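Local atomic coordinates of D-isomer specific 2-hydroxyacid dehydrogenase family protein (Desulfovibrio vulgaris, PDB entry 5TX7), a protein that probably catalyses the NAD- or NADP-dependent interconversion of D-2-hydroxyacids and 2-oxoacids. Residues Lys149-Val154 against Ala202-Leu207; Gly217-Arg222 against Pro240-Arg245. One frame throughout, in Å; residues are numbered along the deposited sequence.

Contact 1: Lys149-Val154 against Ala202-Leu207; sequences KTMGIV and ADVVSL
Asp-203 takes hold of both backbone polar atoms of Thr-150, its N and its O. The amide N of Thr-150 gives its hydrogen to OD2 of Asp-203 at 3.0 Å, on the lone pair turned away from OD1. With CG beside its own backbone N (chi1 -61°), the carboxylate swings back to reach that donor, while OD1 goes to a salt bridge with Arg-228. The carbonyl O of Thr-150 is gripped twice, by the N of Asp-203 at a bent angle (131° at the hydrogen) and by the N of Val-204. From there the two chains run as neighbouring parallel strands, 150-154 and 204-207, in the middle of the seven-stranded sheet of a Rossmann-type domain; the ladder runs on with Gly-152 N to Val-204 O at 2.8 Å, Ser-206 N to Gly-152 O, and Val-154 N to Ser-206 O. Met-151 folds at chi2 and chi3, bringing SD to 3.7 Å from CG1 of Val-204, on the face covered by helix 100-116. On the other face CG2 of Val-154 lies alongside CD2 of Leu-207, again 3.7 Å away. The OG of Ser-206 bonds to His-208, and the NZ of Lys-149 pairs with Glu-144.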
ATOM      1  N   LYS A 149       2.923 -11.294  11.251  1.00 45.96           N
ATOM      2  CA  LYS A 149       2.503 -10.329  12.261  1.00 47.79           C
ATOM      3  C   LYS A 149       1.011 -10.492  12.580  1.00 45.85           C
ATOM      4  O   LYS A 149       0.260 -11.038  11.780  1.00 46.02           O
ATOM      5  CB  LYS A 149       2.760  -8.886  11.806  1.00 48.95           C
ATOM      6  CG  LYS A 149       4.203  -8.486  11.553  1.00 50.38           C
ATOM      7  CD  LYS A 149       4.288  -6.956  11.473  1.00 53.14           C
ATOM      8  CE  LYS A 149       5.697  -6.381  11.387  1.00 55.65           C
ATOM      9  NZ  LYS A 149       6.746  -7.140  12.136  1.00 59.42           N
ATOM     10  N   THR A 150       0.600 -10.019  13.753  1.00 43.98           N
ATOM     11  CA  THR A 150      -0.794 -10.055  14.181  1.00 42.47           C
ATOM     12  C   THR A 150      -1.421  -8.663  14.014  1.00 42.58           C
ATOM     13  O   THR A 150      -0.917  -7.672  14.538  1.00 43.23           O
ATOM     14  CB  THR A 150      -0.912 -10.554  15.630  1.00 41.48           C
ATOM     15  OG1 THR A 150      -0.537 -11.926  15.654  1.00 42.43           O
ATOM     16  CG2 THR A 150      -2.328 -10.458  16.168  1.00 40.79           C
ATOM     17  N   MET A 151      -2.515  -8.622  13.263  1.00 41.02           N
ATOM     18  CA  MET A 151      -3.326  -7.432  13.114  1.00 40.68           C
ATOM     19  C   MET A 151      -4.452  -7.513  14.128  1.00 39.96           C
ATOM     20  O   MET A 151      -5.245  -8.461  14.117  1.00 38.07           O
ATOM     21  CB  MET A 151      -3.896  -7.355  11.690  1.00 42.35           C
ATOM     22  CG  MET A 151      -4.897  -6.247  11.438  1.00 44.21           C
ATOM     23  SD  MET A 151      -4.183  -4.590  11.334  1.00 48.62           S
ATOM     24  CE  MET A 151      -3.539  -4.636   9.672  1.00 48.55           C
ATOM     25  N   GLY A 152      -4.507  -6.504  14.997  1.00 39.49           N
ATOM     26  CA  GLY A 152      -5.545  -6.351  16.009  1.00 39.97           C
ATOM     27  C   GLY A 152      -6.483  -5.265  15.545  1.00 39.72           C
ATOM     28  O   GLY A 152      -6.047  -4.149  15.264  1.00 41.15           O
ATOM     29  N   ILE A 153      -7.765  -5.592  15.452  1.00 40.47           N
ATOM     30  CA  ILE A 153      -8.774  -4.711  14.865  1.00 40.24           C
ATOM     31  C   ILE A 153      -9.766  -4.333  15.960  1.00 39.76           C
ATOM     32  O   ILE A 153     -10.510  -5.180  16.441  1.00 42.57           O
ATOM     33  CB  ILE A 153      -9.470  -5.420  13.678  1.00 40.67           C
ATOM     34  CG1 ILE A 153      -8.433  -5.727  12.598  1.00 39.02           C
ATOM     35  CG2 ILE A 153     -10.611  -4.591  13.111  1.00 41.04           C
ATOM     36  CD1 ILE A 153      -8.950  -6.565  11.453  1.00 39.21           C
ATOM     37  N   VAL A 154      -9.746  -3.065  16.352  1.00 39.58           N
ATOM     38  CA  VAL A 154     -10.606  -2.532  17.403  1.00 41.79           C
ATOM     39  C   VAL A 154     -11.886  -2.038  16.753  1.00 42.27           C
ATOM     40  O   VAL A 154     -11.921  -0.958  16.182  1.00 43.25           O
ATOM     41  CB  VAL A 154      -9.893  -1.379  18.170  1.00 42.60           C
ATOM     42  CG1 VAL A 154     -10.775  -0.808  19.270  1.00 42.38           C
ATOM     43  CG2 VAL A 154      -8.582  -1.873  18.768  1.00 42.33           C
ATOM     44  N   ALA A 202      -1.176  -7.978  19.576  1.00 47.04           N
ATOM     45  CA  ALA A 202      -1.104  -7.396  18.247  1.00 47.71           C
ATOM     46  C   ALA A 202       0.211  -6.679  17.978  1.00 47.58           C
ATOM     47  O   ALA A 202       0.689  -5.900  18.800  1.00 49.65           O
ATOM     48  CB  ALA A 202      -2.243  -6.423  18.044  1.00 47.86           C
ATOM     49  N   ASP A 203       0.756  -6.944  16.794  1.00 46.41           N
ATOM     50  CA  ASP A 203       1.886  -6.199  16.241  1.00 45.17           C
ATOM     51  C   ASP A 203       1.455  -4.936  15.501  1.00 40.57           C
ATOM     52  O   ASP A 203       2.243  -4.014  15.383  1.00 41.68           O
ATOM     53  CB  ASP A 203       2.684  -7.084  15.281  1.00 46.65           C
ATOM     54  CG  ASP A 203       3.261  -8.288  15.962  1.00 48.91           C
ATOM     55  OD1 ASP A 203       4.033  -8.105  16.915  1.00 48.40           O
ATOM     56  OD2 ASP A 203       2.910  -9.436  15.576  1.00 53.60           O
ATOM     57  N   VAL A 204       0.245  -4.944  14.950  1.00 38.81           N
ATOM     58  CA  VAL A 204      -0.357  -3.780  14.328  1.00 37.71           C
ATOM     59  C   VAL A 204      -1.753  -3.653  14.888  1.00 37.03           C
ATOM     60  O   VAL A 204      -2.506  -4.612  14.866  1.00 37.86           O
ATOM     61  CB  VAL A 204      -0.496  -3.932  12.800  1.00 38.90           C
ATOM     62  CG1 VAL A 204      -1.101  -2.664  12.185  1.00 38.74           C
ATOM     63  CG2 VAL A 204       0.841  -4.271  12.170  1.00 39.67           C
ATOM     64  N   VAL A 205      -2.106  -2.460  15.349  1.00 37.91           N
ATOM     65  CA  VAL A 205      -3.435  -2.177  15.837  1.00 37.62           C
ATOM     66  C   VAL A 205      -4.069  -1.153  14.919  1.00 38.44           C
ATOM     67  O   VAL A 205      -3.485  -0.099  14.727  1.00 39.56           O
ATOM     68  CB  VAL A 205      -3.388  -1.566  17.255  1.00 38.88           C
ATOM     69  CG1 VAL A 205      -4.770  -1.066  17.673  1.00 39.79           C
ATOM     70  CG2 VAL A 205      -2.944  -2.612  18.246  1.00 41.38           C
ATOM     71  N   SER A 206      -5.276  -1.442  14.414  1.00 38.57           N
ATOM     72  CA  SER A 206      -6.052  -0.486  13.651  1.00 37.73           C
ATOM     73  C   SER A 206      -7.411  -0.201  14.286  1.00 39.07           C
ATOM     74  O   SER A 206      -8.133  -1.131  14.636  1.00 41.63           O
ATOM     75  CB  SER A 206      -6.262  -1.003  12.241  1.00 38.40           C
ATOM     76  OG  SER A 206      -6.828   0.027  11.423  1.00 40.93           O
ATOM     77  N   LEU A 207      -7.784   1.081  14.381  1.00 39.00           N
ATOM     78  CA  LEU A 207      -9.012   1.507  15.068  1.00 38.65           C
ATOM     79  C   LEU A 207     -10.183   1.695  14.116  1.00 41.18           C
ATOM     80  O   LEU A 207     -10.064   2.387  13.100  1.00 41.76           O
ATOM     81  CB  LEU A 207      -8.766   2.811  15.828  1.00 39.35           C
ATOM     82  CG  LEU A 207      -7.614   2.804  16.847  1.00 37.75           C
ATOM     83  CD1 LEU A 207      -7.639   4.101  17.649  1.00 40.29           C
ATOM     84  CD2 LEU A 207      -7.638   1.603  17.787  1.00 35.85           C
TER

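Contact 2: Gly217-Arg222 against Pro240-Arg245; sequences GLVDAR and PLLDER
Leu-242 sets CG beside its backbone N (chi1 -51°) and extends chi2, which carries CD2 back to Val-219 although its CB starts out pointing away. CD2 of Leu-242 settles against CB of Val-219 at 3.5 Å. In Val-219, chi1 of -177° leaves CG2 beside the backbone N, where it meets CD2 of Leu-242 at 3.7 Å. The two side chains lie alongside each other and point the same way, toward Leu-207 and Leu-233 on strands 204-207 and 231-235 of the Rossmann-type sheet. Backbone bonds fix this pairing. The N of Gly-217 donates to the O of Pro-240 at 2.9 Å, the N of Val-219 to the O of Leu-241 at 3.0 Å, and the N of Asp-243 returns a bond to the O of Val-219 at 2.9 Å. Val-219, centre of an inverse gamma turn, thus forms a single bridge with Leu-242 just before two helices begin. Each start has an N-cap aspartate: Asp-220 OD1 accepts from Arg-223 N, and Asp-243 OD1 weakly from Arg-245 N. A water takes the N-H of Ala-221 and donates to OD2 of Asp-243. The carboxylate of Asp-243 therefore serves both helix starts, directly and through water, and its negative charge probably gains from lying near their N-terminal ends.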
ATOM      1  N   GLY A 217     -10.141   7.982  24.637  1.00 59.01           N
ATOM      2  CA  GLY A 217      -8.833   7.681  25.211  1.00 58.23           C
ATOM      3  C   GLY A 217      -8.560   6.203  25.380  1.00 58.51           C
ATOM      4  O   GLY A 217      -7.887   5.783  26.333  1.00 62.29           O
ATOM      5  N   LEU A 218      -9.086   5.419  24.446  1.00 57.52           N
ATOM      6  CA  LEU A 218      -8.914   3.963  24.412  1.00 57.95           C
ATOM      7  C   LEU A 218      -7.440   3.590  24.327  1.00 54.88           C
ATOM      8  O   LEU A 218      -6.957   2.760  25.090  1.00 53.65           O
ATOM      9  CB  LEU A 218      -9.683   3.422  23.202  1.00 58.76           C
ATOM     10  CG  LEU A 218      -9.791   1.984  22.793  1.00 59.75           C
ATOM     11  CD1 LEU A 218     -11.074   1.858  21.975  1.00 62.75           C
ATOM     12  CD2 LEU A 218      -8.589   1.547  21.978  1.00 59.37           C
ATOM     13  N   VAL A 219      -6.739   4.205  23.375  1.00 51.63           N
ATOM     14  CA  VAL A 219      -5.299   4.026  23.227  1.00 49.89           C
ATOM     15  C   VAL A 219      -4.595   4.976  24.208  1.00 52.55           C
ATOM     16  O   VAL A 219      -4.268   6.134  23.877  1.00 52.87           O
ATOM     17  CB  VAL A 219      -4.841   4.266  21.784  1.00 48.50           C
ATOM     18  CG1 VAL A 219      -3.334   4.008  21.644  1.00 46.14           C
ATOM     19  CG2 VAL A 219      -5.653   3.369  20.843  1.00 46.14           C
ATOM     20  N   ASP A 220      -4.399   4.465  25.424  1.00 52.10           N
ATOM     21  CA  ASP A 220      -3.787   5.217  26.512  1.00 52.23           C
ATOM     22  C   ASP A 220      -2.422   4.648  26.870  1.00 49.75           C
ATOM     23  O   ASP A 220      -2.022   3.597  26.358  1.00 47.37           O
ATOM     24  CB  ASP A 220      -4.728   5.277  27.735  1.00 57.04           C
ATOM     25  CG  ASP A 220      -5.088   3.904  28.319  1.00 59.16           C
ATOM     26  OD1 ASP A 220      -4.625   2.848  27.826  1.00 55.13           O
ATOM     27  OD2 ASP A 220      -5.870   3.897  29.299  1.00 67.14           O
ATOM     28  N   ALA A 221      -1.728   5.351  27.763  1.00 49.23           N
ATOM     29  CA  ALA A 221      -0.396   4.959  28.224  1.00 48.39           C
ATOM     30  C   ALA A 221      -0.302   3.501  28.651  1.00 47.10           C
ATOM     31  O   ALA A 221       0.693   2.861  28.340  1.00 45.55           O
ATOM     32  CB  ALA A 221       0.071   5.871  29.363  1.00 49.14           C
ATOM     33  N   ARG A 222      -1.339   2.992  29.335  1.00 48.95           N
ATOM     34  CA  ARG A 222      -1.363   1.618  29.863  1.00 51.35           C
ATOM     35  C   ARG A 222      -1.418   0.541  28.786  1.00 48.65           C
ATOM     36  O   ARG A 222      -0.674  -0.439  28.859  1.00 48.23           O
ATOM     37  CB  ARG A 222      -2.545   1.399  30.818  1.00 56.59           C
ATOM     38  CG  ARG A 222      -2.562   0.015  31.484  1.00 61.55           C
ATOM     39  CD  ARG A 222      -3.813  -0.218  32.314  1.00 68.35           C
ATOM     40  NE  ARG A 222      -5.025  -0.036  31.517  1.00 74.08           N
ATOM     41  CZ  ARG A 222      -5.689  -0.987  30.853  1.00 75.50           C
ATOM     42  NH1 ARG A 222      -6.760  -0.636  30.155  1.00 82.22           N
ATOM     43  NH2 ARG A 222      -5.325  -2.267  30.876  1.00 72.41           N
ATOM     44  N   PRO A 240     -10.005  11.631  19.148  1.00 46.45           N
ATOM     45  CA  PRO A 240     -10.081  11.412  20.599  1.00 48.51           C
ATOM     46  C   PRO A 240     -10.070   9.956  21.080  1.00 48.39           C
ATOM     47  O   PRO A 240     -10.096   9.718  22.284  1.00 51.35           O
ATOM     48  CB  PRO A 240     -11.391  12.127  21.004  1.00 50.93           C
ATOM     49  CG  PRO A 240     -11.620  13.134  19.946  1.00 51.61           C
ATOM     50  CD  PRO A 240     -11.111  12.485  18.672  1.00 48.82           C
ATOM     51  N   LEU A 241     -10.017   8.990  20.173  1.00 48.05           N
ATOM     52  CA  LEU A 241      -9.729   7.607  20.550  1.00 47.76           C
ATOM     53  C   LEU A 241      -8.325   7.432  21.153  1.00 47.27           C
ATOM     54  O   LEU A 241      -8.090   6.462  21.864  1.00 48.03           O
ATOM     55  CB  LEU A 241      -9.928   6.666  19.349  1.00 45.81           C
ATOM     56  CG  LEU A 241     -11.333   6.524  18.790  1.00 45.10           C
ATOM     57  CD1 LEU A 241     -11.312   5.623  17.571  1.00 43.94           C
ATOM     58  CD2 LEU A 241     -12.284   5.966  19.830  1.00 46.22           C
ATOM     59  N   LEU A 242      -7.413   8.363  20.888  1.00 50.63           N
ATOM     60  CA  LEU A 242      -6.040   8.318  21.419  1.00 52.82           C
ATOM     61  C   LEU A 242      -5.802   9.327  22.517  1.00 54.08           C
ATOM     62  O   LEU A 242      -6.379  10.412  22.481  1.00 56.68           O
ATOM     63  CB  LEU A 242      -5.048   8.720  20.326  1.00 54.05           C
ATOM     64  CG  LEU A 242      -5.048   8.110  18.961  1.00 51.06           C
ATOM     65  CD1 LEU A 242      -3.847   8.637  18.190  1.00 52.02           C
ATOM     66  CD2 LEU A 242      -4.957   6.632  19.181  1.00 50.07           C
ATOM     67  N   ASP A 243      -4.911   8.979  23.449  1.00 57.03           N
ATOM     68  CA  ASP A 243      -4.223   9.975  24.279  1.00 59.09           C
ATOM     69  C   ASP A 243      -2.988  10.361  23.468  1.00 54.29           C
ATOM     70  O   ASP A 243      -2.013   9.606  23.403  1.00 50.08           O
ATOM     71  CB  ASP A 243      -3.856   9.394  25.654  1.00 65.06           C
ATOM     72  CG  ASP A 243      -3.017  10.363  26.521  1.00 72.66           C
ATOM     73  OD1 ASP A 243      -2.693  11.486  26.083  1.00 79.93           O
ATOM     74  OD2 ASP A 243      -2.667   9.996  27.662  1.00 78.92           O
ATOM     75  N   GLU A 244      -3.052  11.527  22.830  1.00 55.62           N
ATOM     76  CA  GLU A 244      -2.022  11.986  21.883  1.00 57.72           C
ATOM     77  C   GLU A 244      -0.634  12.099  22.519  1.00 58.08           C
ATOM     78  O   GLU A 244       0.374  11.824  21.863  1.00 55.81           O
ATOM     79  CB  GLU A 244      -2.435  13.322  21.221  1.00 61.94           C
ATOM     80  CG  GLU A 244      -3.684  13.221  20.329  1.00 63.71           C
ATOM     81  CD  GLU A 244      -3.927  14.449  19.457  1.00 70.32           C
ATOM     82  OE1 GLU A 244      -3.429  15.566  19.784  1.00 72.92           O
ATOM     83  OE2 GLU A 244      -4.633  14.310  18.420  1.00 71.98           O
ATOM     84  N   ARG A 245      -0.598  12.473  23.797  1.00 61.73           N
ATOM     85  CA  ARG A 245       0.648  12.576  24.566  1.00 65.76           C
ATOM     86  C   ARG A 245       1.343  11.221  24.707  1.00 58.05           C
ATOM     87  O   ARG A 245       2.515  11.070  24.392  1.00 55.02           O
ATOM     88  CB  ARG A 245       0.351  13.177  25.949  1.00 76.05           C
ATOM     89  CG  ARG A 245       1.531  13.279  26.911  1.00 86.65           C
ATOM     90  CD  ARG A 245       2.755  13.963  26.307  1.00 94.48           C
ATOM     91  NE  ARG A 245       2.488  15.354  25.927  1.00102.58           N
ATOM     92  CZ  ARG A 245       3.421  16.266  25.635  1.00105.73           C
ATOM     93  NH1 ARG A 245       4.726  15.970  25.677  1.00106.22           N
ATOM     94  NH2 ARG A 245       3.042  17.501  25.300  1.00105.88           N
TER
HETATM   95  O   HOH W   1      -2.756   7.584  29.079  1.00 51.07           O

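Contact 1 closes in the chain before contact 2 opens, and their centres are about 15 Å apart, yet they share one hydrophobic layer. Its hub is Leu-207, at the end of strand 204-207: its CD1 lies 3.8 Å from Val-219 CG2, and the same CD1 is 3.8 Å from Leu-241 CB and 4.0 Å from Leu-242 CD2. Beside it, CG1 of Val-154 meets CD1 of Leu-218 at 3.8 Å. Contact 2 thus packs its leucines and valine against the C-terminal ends of the strands paired in contact 1. Strand 150-154 leads straight into a glycine-rich Gly-155, Gly-157, Gly-160 pattern, consistent with the Rossmann-type turn that binds NAD in relatives.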